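Local coordinates for protein FI20010p1 (Drosophila melanogaster, PDB 7CFB) that probably acts in piRNA-guided gene silencing and, through this extended Tudor domain, may take part in assembly of the piRNA amplification complex, at residues A[67-70]-A[76-79]; A[99-104]-A[110-115]; A[172-177]-A[222-227]. One frame throughout, in Å; residues are numbered along the deposited sequence.

Contact 1. Residues A[67-70]-A[76-79]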
ATOM      1  N   ALA A  67       8.537   3.588   0.939  1.00 25.06           N
ATOM      2  CA  ALA A  67       7.891   3.607   2.263  1.00 32.34           C
ATOM      3  C   ALA A  67       8.935   3.616   3.365  1.00 27.85           C
ATOM      4  O   ALA A  67       9.834   2.803   3.331  1.00 30.44           O
ATOM      5  CB  ALA A  67       6.970   2.437   2.398  1.00 30.69           C
ATOM      6  N   LYS A  68       8.795   4.547   4.286  1.00 30.31           N
ATOM      7  CA  LYS A  68       9.726   4.626   5.427  1.00 29.63           C
ATOM      8  C   LYS A  68       9.565   3.423   6.351  1.00 32.24           C
ATOM      9  O   LYS A  68      10.554   2.919   6.752  1.00 31.86           O
ATOM     10  CB  LYS A  68       9.642   5.976   6.121  1.00 28.80           C
ATOM     11  CG  LYS A  68      10.792   6.904   5.798  1.00 34.21           C
ATOM     12  CD  LYS A  68      12.066   6.402   6.347  1.00 35.77           C
ATOM     13  CE  LYS A  68      13.141   7.445   6.490  1.00 42.37           C
ATOM     14  NZ  LYS A  68      14.416   6.809   6.864  1.00 39.82           N
ATOM     15  N   TRP A  69       8.339   2.995   6.649  1.00 25.79           N
ATOM     16  CA  TRP A  69       8.106   1.855   7.575  1.00 25.60           C
ATOM     17  C   TRP A  69       8.862   2.112   8.877  1.00 33.17           C
ATOM     18  O   TRP A  69       9.535   1.231   9.353  1.00 32.57           O
ATOM     19  CB  TRP A  69       8.449   0.503   6.944  1.00 31.15           C
ATOM     20  CG  TRP A  69       7.414   0.013   5.990  1.00 31.10           C
ATOM     21  CD1 TRP A  69       7.562  -0.167   4.657  1.00 36.12           C
ATOM     22  CD2 TRP A  69       6.058  -0.333   6.282  1.00 30.69           C
ATOM     23  NE1 TRP A  69       6.402  -0.610   4.106  1.00 34.87           N
ATOM     24  CE2 TRP A  69       5.459  -0.712   5.074  1.00 29.96           C
ATOM     25  CE3 TRP A  69       5.291  -0.366   7.441  1.00 27.96           C
ATOM     26  CZ2 TRP A  69       4.147  -1.136   4.989  1.00 25.59           C
ATOM     27  CZ3 TRP A  69       3.979  -0.749   7.351  1.00 26.56           C
ATOM     28  CH2 TRP A  69       3.424  -1.138   6.147  1.00 25.24           C
ATOM     29  N   ASP A  70       8.774   3.359   9.382  1.00 36.70           N
ATOM     30  CA  ASP A  70       9.386   3.849  10.658  1.00 38.19           C
ATOM     31  C   ASP A  70       8.598   3.399  11.903  1.00 43.02           C
ATOM     32  O   ASP A  70       7.353   3.188  11.807  1.00 37.79           O
ATOM     33  CB  ASP A  70       9.485   5.372  10.702  1.00 31.93           C
ATOM     34  CG  ASP A  70       8.270   6.095  11.265  1.00 50.30           C
ATOM     35  OD1 ASP A  70       7.132   5.624  11.081  1.00 55.53           O
ATOM     36  OD2 ASP A  70       8.479   7.151  11.853  1.00 70.64           O
ATOM     37  N   ILE A  76       0.626  -0.630  12.233  1.00 37.55           N
ATOM     38  CA  ILE A  76       0.305  -1.184  10.892  1.00 28.32           C
ATOM     39  C   ILE A  76       1.072  -2.490  10.738  1.00 30.01           C
ATOM     40  O   ILE A  76       0.489  -3.444  10.311  1.00 29.80           O
ATOM     41  CB  ILE A  76       0.666  -0.203   9.770  1.00 28.76           C
ATOM     42  CG1 ILE A  76      -0.012   1.154   9.939  1.00 27.29           C
ATOM     43  CG2 ILE A  76       0.402  -0.833   8.417  1.00 23.20           C
ATOM     44  CD1 ILE A  76       0.674   2.258   9.196  1.00 27.14           C
ATOM     45  N   LYS A  77       2.326  -2.508  11.161  1.00 28.33           N
ATOM     46  CA  LYS A  77       3.161  -3.725  11.056  1.00 35.05           C
ATOM     47  C   LYS A  77       2.521  -4.854  11.869  1.00 32.03           C
ATOM     48  O   LYS A  77       2.464  -5.943  11.384  1.00 32.29           O
ATOM     49  CB  LYS A  77       4.570  -3.420  11.548  1.00 31.67           C
ATOM     50  CG  LYS A  77       5.301  -2.315  10.807  1.00 29.70           C
ATOM     51  CD  LYS A  77       6.757  -2.280  11.144  1.00 30.62           C
ATOM     52  CE  LYS A  77       7.295  -0.901  11.443  1.00 43.38           C
ATOM     53  NZ  LYS A  77       8.766  -0.850  11.344  1.00 37.81           N
ATOM     54  N   LYS A  78       2.019  -4.548  13.058  1.00 35.44           N
ATOM     55  CA  LYS A  78       1.370  -5.558  13.922  1.00 36.99           C
ATOM     56  C   LYS A  78       0.125  -6.115  13.235  1.00 36.96           C
ATOM     57  O   LYS A  78      -0.092  -7.290  13.336  1.00 33.26           O
ATOM     58  CB  LYS A  78       1.025  -4.965  15.282  1.00 33.05           C
ATOM     59  CG  LYS A  78       2.153  -4.905  16.287  1.00 36.10           C
ATOM     60  CD  LYS A  78       1.627  -4.500  17.641  1.00 44.67           C
ATOM     61  CE  LYS A  78       2.668  -3.977  18.605  1.00 53.24           C
ATOM     62  NZ  LYS A  78       3.973  -4.653  18.453  1.00 55.14           N
ATOM     63  N   VAL A  79      -0.679  -5.274  12.604  1.00 33.71           N
ATOM     64  CA  VAL A  79      -1.880  -5.758  11.866  1.00 27.87           C
ATOM     65  C   VAL A  79      -1.434  -6.626  10.689  1.00 27.85           C
ATOM     66  O   VAL A  79      -2.000  -7.660  10.478  1.00 29.52           O
ATOM     67  CB  VAL A  79      -2.732  -4.592  11.359  1.00 34.00           C
ATOM     68  CG1 VAL A  79      -3.699  -5.028  10.272  1.00 33.32           C
ATOM     69  CG2 VAL A  79      -3.463  -3.915  12.488  1.00 28.71           C
TER

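Contact 2. Residues A[99-104]-A[110-115]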
ATOM      1  N   PHE A  99      -9.675   0.827   5.736  1.00 25.88           N
ATOM      2  CA  PHE A  99      -9.989  -0.447   6.413  1.00 24.65           C
ATOM      3  C   PHE A  99      -8.893  -1.464   6.114  1.00 31.78           C
ATOM      4  O   PHE A  99      -7.859  -1.086   5.606  1.00 26.47           O
ATOM      5  CB  PHE A  99     -11.416  -0.900   6.137  1.00 30.95           C
ATOM      6  CG  PHE A  99     -11.736  -1.249   4.712  1.00 32.03           C
ATOM      7  CD1 PHE A  99     -12.026  -0.269   3.784  1.00 24.12           C
ATOM      8  CD2 PHE A  99     -11.774  -2.565   4.311  1.00 28.27           C
ATOM      9  CE1 PHE A  99     -12.344  -0.604   2.491  1.00 21.52           C
ATOM     10  CE2 PHE A  99     -12.085  -2.896   3.008  1.00 30.01           C
ATOM     11  CZ  PHE A  99     -12.372  -1.914   2.107  1.00 26.90           C
ATOM     12  N   ALA A 100      -9.118  -2.716   6.477  1.00 25.05           N
ATOM     13  CA  ALA A 100      -8.104  -3.757   6.256  1.00 22.45           C
ATOM     14  C   ALA A 100      -8.675  -4.914   5.439  1.00 32.33           C
ATOM     15  O   ALA A 100      -9.855  -5.160   5.501  1.00 26.87           O
ATOM     16  CB  ALA A 100      -7.560  -4.209   7.576  1.00 27.99           C
ATOM     17  N   VAL A 101      -7.814  -5.532   4.653  1.00 25.59           N
ATOM     18  CA  VAL A 101      -8.185  -6.691   3.822  1.00 25.38           C
ATOM     19  C   VAL A 101      -7.203  -7.821   4.113  1.00 25.48           C
ATOM     20  O   VAL A 101      -6.057  -7.574   4.312  1.00 23.55           O
ATOM     21  CB  VAL A 101      -8.296  -6.339   2.333  1.00 29.31           C
ATOM     22  CG1 VAL A 101      -7.012  -5.789   1.762  1.00 24.00           C
ATOM     23  CG2 VAL A 101      -8.821  -7.490   1.509  1.00 22.31           C
ATOM     24  N   LEU A 102      -7.715  -9.030   4.137  1.00 27.93           N
ATOM     25  CA  LEU A 102      -6.873 -10.200   4.421  1.00 31.06           C
ATOM     26  C   LEU A 102      -6.435 -10.862   3.126  1.00 21.94           C
ATOM     27  O   LEU A 102      -7.249 -11.076   2.286  1.00 32.65           O
ATOM     28  CB  LEU A 102      -7.667 -11.184   5.283  1.00 32.47           C
ATOM     29  CG  LEU A 102      -7.054 -12.575   5.376  1.00 32.27           C
ATOM     30  CD1 LEU A 102      -5.836 -12.582   6.262  1.00 26.49           C
ATOM     31  CD2 LEU A 102      -8.068 -13.584   5.849  1.00 37.43           C
ATOM     32  N   ASP A 103      -5.143 -11.053   2.982  1.00 30.61           N
ATOM     33  CA  ASP A 103      -4.608 -11.907   1.906  1.00 30.87           C
ATOM     34  C   ASP A 103      -4.582 -13.280   2.586  1.00 33.82           C
ATOM     35  O   ASP A 103      -3.711 -13.490   3.381  1.00 30.32           O
ATOM     36  CB  ASP A 103      -3.230 -11.443   1.449  1.00 30.33           C
ATOM     37  CG  ASP A 103      -2.577 -12.419   0.500  1.00 42.28           C
ATOM     38  OD1 ASP A 103      -3.118 -13.482   0.329  1.00 38.19           O
ATOM     39  OD2 ASP A 103      -1.558 -12.093  -0.055  1.00 38.49           O
ATOM     40  N   SER A 104      -5.606 -14.101   2.360  1.00 32.59           N
ATOM     41  CA  SER A 104      -5.726 -15.411   3.050  1.00 40.49           C
ATOM     42  C   SER A 104      -4.648 -16.410   2.645  1.00 36.58           C
ATOM     43  O   SER A 104      -4.147 -17.066   3.518  1.00 46.67           O
ATOM     44  CB  SER A 104      -7.107 -15.970   3.058  1.00 35.20           C
ATOM     45  OG  SER A 104      -7.520 -16.353   1.780  1.00 49.28           O
ATOM     46  N   THR A 110      -3.556  -6.095   5.111  1.00 26.51           N
ATOM     47  CA  THR A 110      -3.035  -4.781   4.679  1.00 23.46           C
ATOM     48  C   THR A 110      -4.139  -3.726   4.622  1.00 26.13           C
ATOM     49  O   THR A 110      -5.262  -4.092   4.412  1.00 24.02           O
ATOM     50  CB  THR A 110      -2.338  -4.941   3.334  1.00 29.02           C
ATOM     51  OG1 THR A 110      -1.474  -3.839   3.098  1.00 36.64           O
ATOM     52  CG2 THR A 110      -3.306  -5.117   2.194  1.00 24.58           C
ATOM     53  N   ARG A 111      -3.756  -2.460   4.769  1.00 25.27           N
ATOM     54  CA  ARG A 111      -4.685  -1.303   4.743  1.00 27.03           C
ATOM     55  C   ARG A 111      -5.134  -1.069   3.307  1.00 25.88           C
ATOM     56  O   ARG A 111      -4.338  -1.197   2.431  1.00 28.32           O
ATOM     57  CB  ARG A 111      -4.100  -0.073   5.436  1.00 22.48           C
ATOM     58  CG  ARG A 111      -3.676  -0.309   6.871  1.00 21.97           C
ATOM     59  CD  ARG A 111      -3.552   0.970   7.649  1.00 24.55           C
ATOM     60  NE  ARG A 111      -2.485   1.768   7.106  1.00 26.42           N
ATOM     61  CZ  ARG A 111      -2.333   3.051   7.292  1.00 24.33           C
ATOM     62  NH1 ARG A 111      -3.180   3.730   8.023  1.00 24.42           N
ATOM     63  NH2 ARG A 111      -1.335   3.661   6.722  1.00 28.14           N
ATOM     64  N   ILE A 112      -6.391  -0.736   3.143  1.00 22.62           N
ATOM     65  CA  ILE A 112      -7.015  -0.601   1.811  1.00 22.10           C
ATOM     66  C   ILE A 112      -8.077   0.487   1.858  1.00 27.37           C
ATOM     67  O   ILE A 112      -8.605   0.739   2.910  1.00 25.50           O
ATOM     68  CB  ILE A 112      -7.637  -1.963   1.444  1.00 23.96           C
ATOM     69  CG1 ILE A 112      -8.124  -2.053  -0.003  1.00 25.14           C
ATOM     70  CG2 ILE A 112      -8.684  -2.387   2.453  1.00 24.31           C
ATOM     71  CD1 ILE A 112      -8.799  -3.325  -0.368  1.00 24.82           C
ATOM     72  N   THR A 113      -8.341   1.085   0.717  1.00 20.55           N
ATOM     73  CA  THR A 113      -9.462   2.014   0.556  1.00 23.30           C
ATOM     74  C   THR A 113     -10.147   1.699  -0.780  1.00 25.90           C
ATOM     75  O   THR A 113      -9.457   1.336  -1.696  1.00 27.95           O
ATOM     76  CB  THR A 113      -8.999   3.461   0.679  1.00 24.85           C
ATOM     77  OG1 THR A 113     -10.217   4.178   0.622  1.00 26.85           O
ATOM     78  CG2 THR A 113      -8.066   3.887  -0.428  1.00 20.14           C
ATOM     79  N   ILE A 114     -11.461   1.801  -0.836  1.00 24.01           N
ATOM     80  CA  ILE A 114     -12.207   1.621  -2.101  1.00 25.35           C
ATOM     81  C   ILE A 114     -12.314   3.000  -2.750  1.00 27.45           C
ATOM     82  O   ILE A 114     -12.814   3.886  -2.143  1.00 31.75           O
ATOM     83  CB  ILE A 114     -13.587   0.994  -1.885  1.00 28.76           C
ATOM     84  CG1 ILE A 114     -13.498  -0.331  -1.138  1.00 33.22           C
ATOM     85  CG2 ILE A 114     -14.277   0.819  -3.213  1.00 32.88           C
ATOM     86  CD1 ILE A 114     -13.014  -1.436  -1.985  1.00 35.73           C
ATOM     87  N   ASN A 115     -11.814   3.141  -3.959  1.00 25.26           N
ATOM     88  CA  ASN A 115     -11.857   4.456  -4.630  1.00 33.25           C
ATOM     89  C   ASN A 115     -13.050   4.575  -5.582  1.00 36.25           C
ATOM     90  O   ASN A 115     -13.518   5.649  -5.737  1.00 34.43           O
ATOM     91  CB  ASN A 115     -10.491   4.866  -5.179  1.00 27.03           C
ATOM     92  CG  ASN A 115      -9.922   3.908  -6.191  1.00 35.42           C
ATOM     93  OD1 ASN A 115      -9.217   2.982  -5.857  1.00 28.74           O
ATOM     94  ND2 ASN A 115     -10.217   4.144  -7.445  1.00 35.35           N
TER

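Contact 3. Residues A[172-177]-A[222-227]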
ATOM      1  N   PHE A 172      14.201  -5.397  -6.855  1.00 48.51           N
ATOM      2  CA  PHE A 172      14.540  -4.880  -5.505  1.00 40.40           C
ATOM      3  C   PHE A 172      13.305  -4.449  -4.712  1.00 39.40           C
ATOM      4  O   PHE A 172      13.461  -3.822  -3.686  1.00 34.91           O
ATOM      5  CB  PHE A 172      15.606  -3.797  -5.603  1.00 38.45           C
ATOM      6  CG  PHE A 172      16.940  -4.388  -5.923  1.00 64.59           C
ATOM      7  CD1 PHE A 172      17.482  -5.357  -5.101  1.00 66.92           C
ATOM      8  CD2 PHE A 172      17.592  -4.079  -7.096  1.00 65.06           C
ATOM      9  CE1 PHE A 172      18.696  -5.943  -5.396  1.00 73.64           C
ATOM     10  CE2 PHE A 172      18.800  -4.681  -7.394  1.00 75.59           C
ATOM     11  CZ  PHE A 172      19.350  -5.605  -6.548  1.00 74.00           C
ATOM     12  N   VAL A 173      12.105  -4.783  -5.179  1.00 36.48           N
ATOM     13  CA  VAL A 173      10.861  -4.467  -4.420  1.00 35.19           C
ATOM     14  C   VAL A 173      10.883  -5.252  -3.100  1.00 34.56           C
ATOM     15  O   VAL A 173      11.359  -6.376  -3.086  1.00 36.05           O
ATOM     16  CB  VAL A 173       9.598  -4.726  -5.262  1.00 34.78           C
ATOM     17  CG1 VAL A 173       8.311  -4.691  -4.468  1.00 37.38           C
ATOM     18  CG2 VAL A 173       9.474  -3.747  -6.398  1.00 35.40           C
ATOM     19  N   ASN A 174      10.409  -4.630  -2.028  1.00 33.30           N
ATOM     20  CA  ASN A 174      10.369  -5.185  -0.658  1.00 30.77           C
ATOM     21  C   ASN A 174      11.784  -5.325  -0.107  1.00 35.09           C
ATOM     22  O   ASN A 174      11.999  -6.209   0.647  1.00 29.51           O
ATOM     23  CB  ASN A 174       9.491  -6.429  -0.503  1.00 33.89           C
ATOM     24  CG  ASN A 174       8.025  -6.148  -0.702  1.00 43.24           C
ATOM     25  OD1 ASN A 174       7.482  -5.257  -0.078  1.00 34.03           O
ATOM     26  ND2 ASN A 174       7.384  -6.908  -1.563  1.00 36.71           N
ATOM     27  N   THR A 175      12.699  -4.470  -0.535  1.00 31.12           N
ATOM     28  CA  THR A 175      14.051  -4.399   0.051  1.00 30.92           C
ATOM     29  C   THR A 175      14.334  -2.946   0.431  1.00 36.51           C
ATOM     30  O   THR A 175      13.680  -2.068  -0.102  1.00 39.06           O
ATOM     31  CB  THR A 175      15.145  -4.937  -0.873  1.00 29.66           C
ATOM     32  OG1 THR A 175      15.300  -4.049  -1.964  1.00 32.96           O
ATOM     33  CG2 THR A 175      14.874  -6.335  -1.372  1.00 37.14           C
ATOM     34  N   TYR A 176      15.244  -2.734   1.368  1.00 28.75           N
ATOM     35  CA  TYR A 176      15.647  -1.365   1.745  1.00 39.82           C
ATOM     36  C   TYR A 176      16.634  -0.828   0.712  1.00 35.56           C
ATOM     37  O   TYR A 176      17.540  -1.526   0.344  1.00 38.53           O
ATOM     38  CB  TYR A 176      16.238  -1.311   3.150  1.00 33.74           C
ATOM     39  CG  TYR A 176      15.240  -1.432   4.260  1.00 40.81           C
ATOM     40  CD1 TYR A 176      14.620  -0.320   4.781  1.00 37.13           C
ATOM     41  CD2 TYR A 176      14.921  -2.658   4.791  1.00 38.86           C
ATOM     42  CE1 TYR A 176      13.694  -0.430   5.793  1.00 43.78           C
ATOM     43  CE2 TYR A 176      14.005  -2.785   5.807  1.00 35.19           C
ATOM     44  CZ  TYR A 176      13.395  -1.668   6.314  1.00 40.61           C
ATOM     45  OH  TYR A 176      12.494  -1.798   7.311  1.00 41.26           O
ATOM     46  N   ILE A 177      16.417   0.399   0.270  1.00 33.90           N
ATOM     47  CA  ILE A 177      17.320   1.085  -0.687  1.00 28.71           C
ATOM     48  C   ILE A 177      17.665   2.469  -0.148  1.00 33.69           C
ATOM     49  O   ILE A 177      17.071   2.889   0.826  1.00 28.58           O
ATOM     50  CB  ILE A 177      16.702   1.198  -2.089  1.00 33.74           C
ATOM     51  CG1 ILE A 177      15.453   2.070  -2.129  1.00 29.36           C
ATOM     52  CG2 ILE A 177      16.456  -0.158  -2.693  1.00 39.59           C
ATOM     53  CD1 ILE A 177      15.035   2.442  -3.516  1.00 28.76           C
ATOM     54  N   ASN A 222       9.800 -10.013   4.322  1.00 40.80           N
ATOM     55  CA  ASN A 222       9.675 -11.368   3.738  1.00 49.13           C
ATOM     56  C   ASN A 222       8.197 -11.756   3.695  1.00 42.90           C
ATOM     57  O   ASN A 222       7.783 -12.286   2.710  1.00 51.32           O
ATOM     58  CB  ASN A 222      10.490 -12.388   4.524  1.00 54.17           C
ATOM     59  CG  ASN A 222      11.981 -12.199   4.347  1.00 60.15           C
ATOM     60  OD1 ASN A 222      12.421 -11.640   3.352  1.00 64.03           O
ATOM     61  ND2 ASN A 222      12.762 -12.668   5.302  1.00 53.39           N
ATOM     62  N   GLU A 223       7.438 -11.473   4.739  1.00 40.94           N
ATOM     63  CA  GLU A 223       5.994 -11.804   4.776  1.00 43.08           C
ATOM     64  C   GLU A 223       5.264 -10.999   3.689  1.00 46.94           C
ATOM     65  O   GLU A 223       4.340 -11.522   3.083  1.00 44.10           O
ATOM     66  CB  GLU A 223       5.439 -11.575   6.180  1.00 39.16           C
ATOM     67  CG  GLU A 223       5.077 -12.849   6.927  1.00 52.43           C
ATOM     68  CD  GLU A 223       4.099 -12.687   8.082  1.00 57.49           C
ATOM     69  OE1 GLU A 223       2.930 -13.066   7.952  1.00 54.63           O
ATOM     70  OE2 GLU A 223       4.511 -12.184   9.107  1.00 56.41           O
ATOM     71  N   ILE A 224       5.643  -9.740   3.506  1.00 42.15           N
ATOM     72  CA  ILE A 224       4.994  -8.901   2.466  1.00 41.74           C
ATOM     73  C   ILE A 224       5.331  -9.452   1.084  1.00 45.05           C
ATOM     74  O   ILE A 224       4.437  -9.582   0.280  1.00 39.27           O
ATOM     75  CB  ILE A 224       5.362  -7.410   2.600  1.00 40.51           C
ATOM     76  CG1 ILE A 224       4.881  -6.836   3.930  1.00 35.23           C
ATOM     77  CG2 ILE A 224       4.800  -6.632   1.429  1.00 35.43           C
ATOM     78  CD1 ILE A 224       5.171  -5.385   4.127  1.00 32.23           C
ATOM     79  N   ASP A 225       6.581  -9.827   0.886  1.00 43.72           N
ATOM     80  CA  ASP A 225       7.053 -10.279  -0.443  1.00 41.73           C
ATOM     81  C   ASP A 225       6.305 -11.531  -0.891  1.00 48.08           C
ATOM     82  O   ASP A 225       6.048 -11.630  -2.063  1.00 44.42           O
ATOM     83  CB  ASP A 225       8.573 -10.310  -0.529  1.00 46.15           C
ATOM     84  CG  ASP A 225       9.082 -10.356  -1.949  1.00 50.29           C
ATOM     85  OD1 ASP A 225       8.789  -9.450  -2.697  1.00 48.72           O
ATOM     86  OD2 ASP A 225       9.742 -11.307  -2.278  1.00 52.44           O
ATOM     87  N   GLU A 226       5.993 -12.447   0.013  1.00 40.19           N
ATOM     88  CA  GLU A 226       5.235 -13.655  -0.398  1.00 51.80           C
ATOM     89  C   GLU A 226       3.853 -13.265  -0.925  1.00 42.69           C
ATOM     90  O   GLU A 226       3.439 -13.853  -1.891  1.00 46.12           O
ATOM     91  CB  GLU A 226       5.273 -14.696   0.712  1.00 48.60           C
ATOM     92  CG  GLU A 226       6.692 -14.898   1.181  1.00 52.93           C
ATOM     93  CD  GLU A 226       7.078 -16.311   1.529  1.00 78.46           C
ATOM     94  OE1 GLU A 226       7.292 -16.577   2.720  1.00 75.19           O
ATOM     95  OE2 GLU A 226       7.146 -17.131   0.611  1.00 83.70           O
ATOM     96  N   SER A 227       3.185 -12.306  -0.301  1.00 43.20           N
ATOM     97  CA  SER A 227       1.882 -11.811  -0.801  1.00 42.94           C
ATOM     98  C   SER A 227       2.064 -11.159  -2.174  1.00 44.83           C
ATOM     99  O   SER A 227       1.309 -11.476  -3.050  1.00 45.41           O
ATOM    100  CB  SER A 227       1.337 -10.799   0.136  1.00 40.60           C
ATOM    101  OG  SER A 227       0.055 -10.396  -0.249  1.00 36.81           O
TER

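Contact 1. Residues A[67-70]-A[76-79]
Trp69 sets CG anti to its carbonyl carbon (chi1 -77°) and Lys77 does the same (chi1 -59°). The indole and the lysine chain then slide past each other in opposite directions. Lys77 CG lies 3.9 Å from Trp69 CE3, in an oblique approach to the ring. Farther along, the chain bends at chi3. This brings NZ to the backbone of the loop, where Lys77 NZ donates a hydrogen bond of 3.0 Å to Trp69 O. The donor stands above the carbonyl plane, 51° out of it. Ile76 crosses the indole at about a right angle, and its CG2 sits at the ring edge, near the plane, 3.7 Å from Trp69 CZ3.

The contact folds the loop after strand 64-67 against helix 74-80. These elements lead from the five-stranded sheet toward the Tudor sheet, consistent with the two-part build of an extended Tudor domain. Helix 215-228 covers the site, with Met220 touching both Trp69 and Lys77. Lys77 NZ has its charged partner there, in a salt bridge to Asp217 OD1. The ammonium is therefore gripped by a carboxylate and a backbone carbonyl. The backbone N of Trp69 is hydrogen-bonded to Gln155 OE1.

Contact 2. Residues A[99-104]-A[110-115]
Phe99, Ala100 and Val101 pair antiparallel with Ile112, Arg111 and Thr110, and the two strand segments run at 116° to each other, a strong twist. Phe99 with Ile112 and Val101 with Thr110 are the hydrogen-bonded pairs. Each has two N-H to O bonds, such as Phe99 N to Ile112 O at 3.0 Å and Val101 N to Thr110 O at 2.9 Å. Ala100 and Arg111 form the non-hydrogen-bonded pair between them, and their CA atoms are 4.5 Å apart.

Phe99, Val101, Thr110 and Ile112 share one face of the sheet. Phe99 holds CG between its backbone N and carbonyl carbon (chi1 65°), which turns the ring over the neighbouring strand. Ile112 CG2 then makes a CH-pi contact with one ring face, 3.6 Å from the centroid of Phe99 and 16° off the ring normal. Ile114 CG1 meets the ring at its edge, in plane, 3.8 Å from Phe99 CZ. An alanine in place of Phe99 is likely to leave Ile112 CG2 without its aromatic partner and open a gap beside Ile114. Next along, Val101 CG1 fits between two methyls, 3.7 Å from Ile112 CD1 and 3.8 Å from Thr110 CG2. Ile142 of strand 142-144 packs on Phe99 and Val101.

Arg111 points to the other face with Ala100. Its guanidinium leaves the hairpin: NE makes a salt bridge to Asp129, while NH1 and NH2 hydrogen-bond to Leu152 O and Pro153 O. The group is thus held at all three nitrogens.

The arrangement is a twisted beta hairpin, strands 99-103 and 108-117, at the centre of the antiparallel sheet of the Tudor domain, a member of the SH3 clan.

Contact 3. Residues A[172-177]-A[222-227]
Asn174 and Asp225 make the one polar link between the turn and the helix. Asn174 ND2 donates to Asp225 OD1 at 3.1 Å, and the bond is nearly straight, with 166° at the hydrogen. The carboxylate oxygen receives it on its anti lone pair, on the side away from the other oxygen. The acceptor lies in the amide plane of Asn174, yet the amide and carboxylate planes are turned 73° apart. Asp225 places CG anti to the backbone N, which brings the carboxylate to the amide nitrogen.

The van der Waals part involves Ile224. Its CG2 branch touches the other end of the amide, 3.4 Å from Asn174 OD1, and the two side chains cross at about a right angle. The Asn174 amide therefore straddles two successive helix residues: its nitrogen faces Asp225 and its oxygen rests by the Ile224 methyl. Asn174 CB also comes within 4.0 Å of Asp225 CB.

The backbone explains how Asn174 reaches the helix. Phe172 to Thr175 form a type II beta turn, and Asn174 takes its third position with a positive phi (68°). The turn is closed by a weak bond from Thr175 N to Phe172 O at 3.3 Å. It leads into strand 176-184 of the five-stranded sheet, and Asn174 and Thr175 make backbone hydrogen bonds with Leu54 of the neighbouring strand 49-57. Helix 215-228 lies between this sheet and the Tudor sheet, consistent with an extended Tudor domain, in which a Tudor core is joined to a staphylococcal nuclease-like subdomain. Tyr176 touches Met218 and Leu221 of the helix, while Glu223 and Ser227 pack on Ile108 of strand 108-117, toward the Tudor side.

In the fold
The three contacts follow one another along the chain. Contacts 1 and 2 have centres about 15 Å apart and meet where Ile76 CD1 packs 3.5 Å from Arg111 NH2. Contacts 1 and 3 have centres about 13 Å apart and do not touch, their nearest atoms being about 4 Å apart. They share helix 215-228, which supplies Asp217 and Met220 to the first and Asp225 to the third. Contacts 2 and 3, with centres about 18 Å apart, approach each other at Asp103 OD2 and Ser227 OG, a probable hydrogen bond whose modelled length is too short to be trusted. The structure is the apo form, so no bound ligand relates these contacts to a pocket.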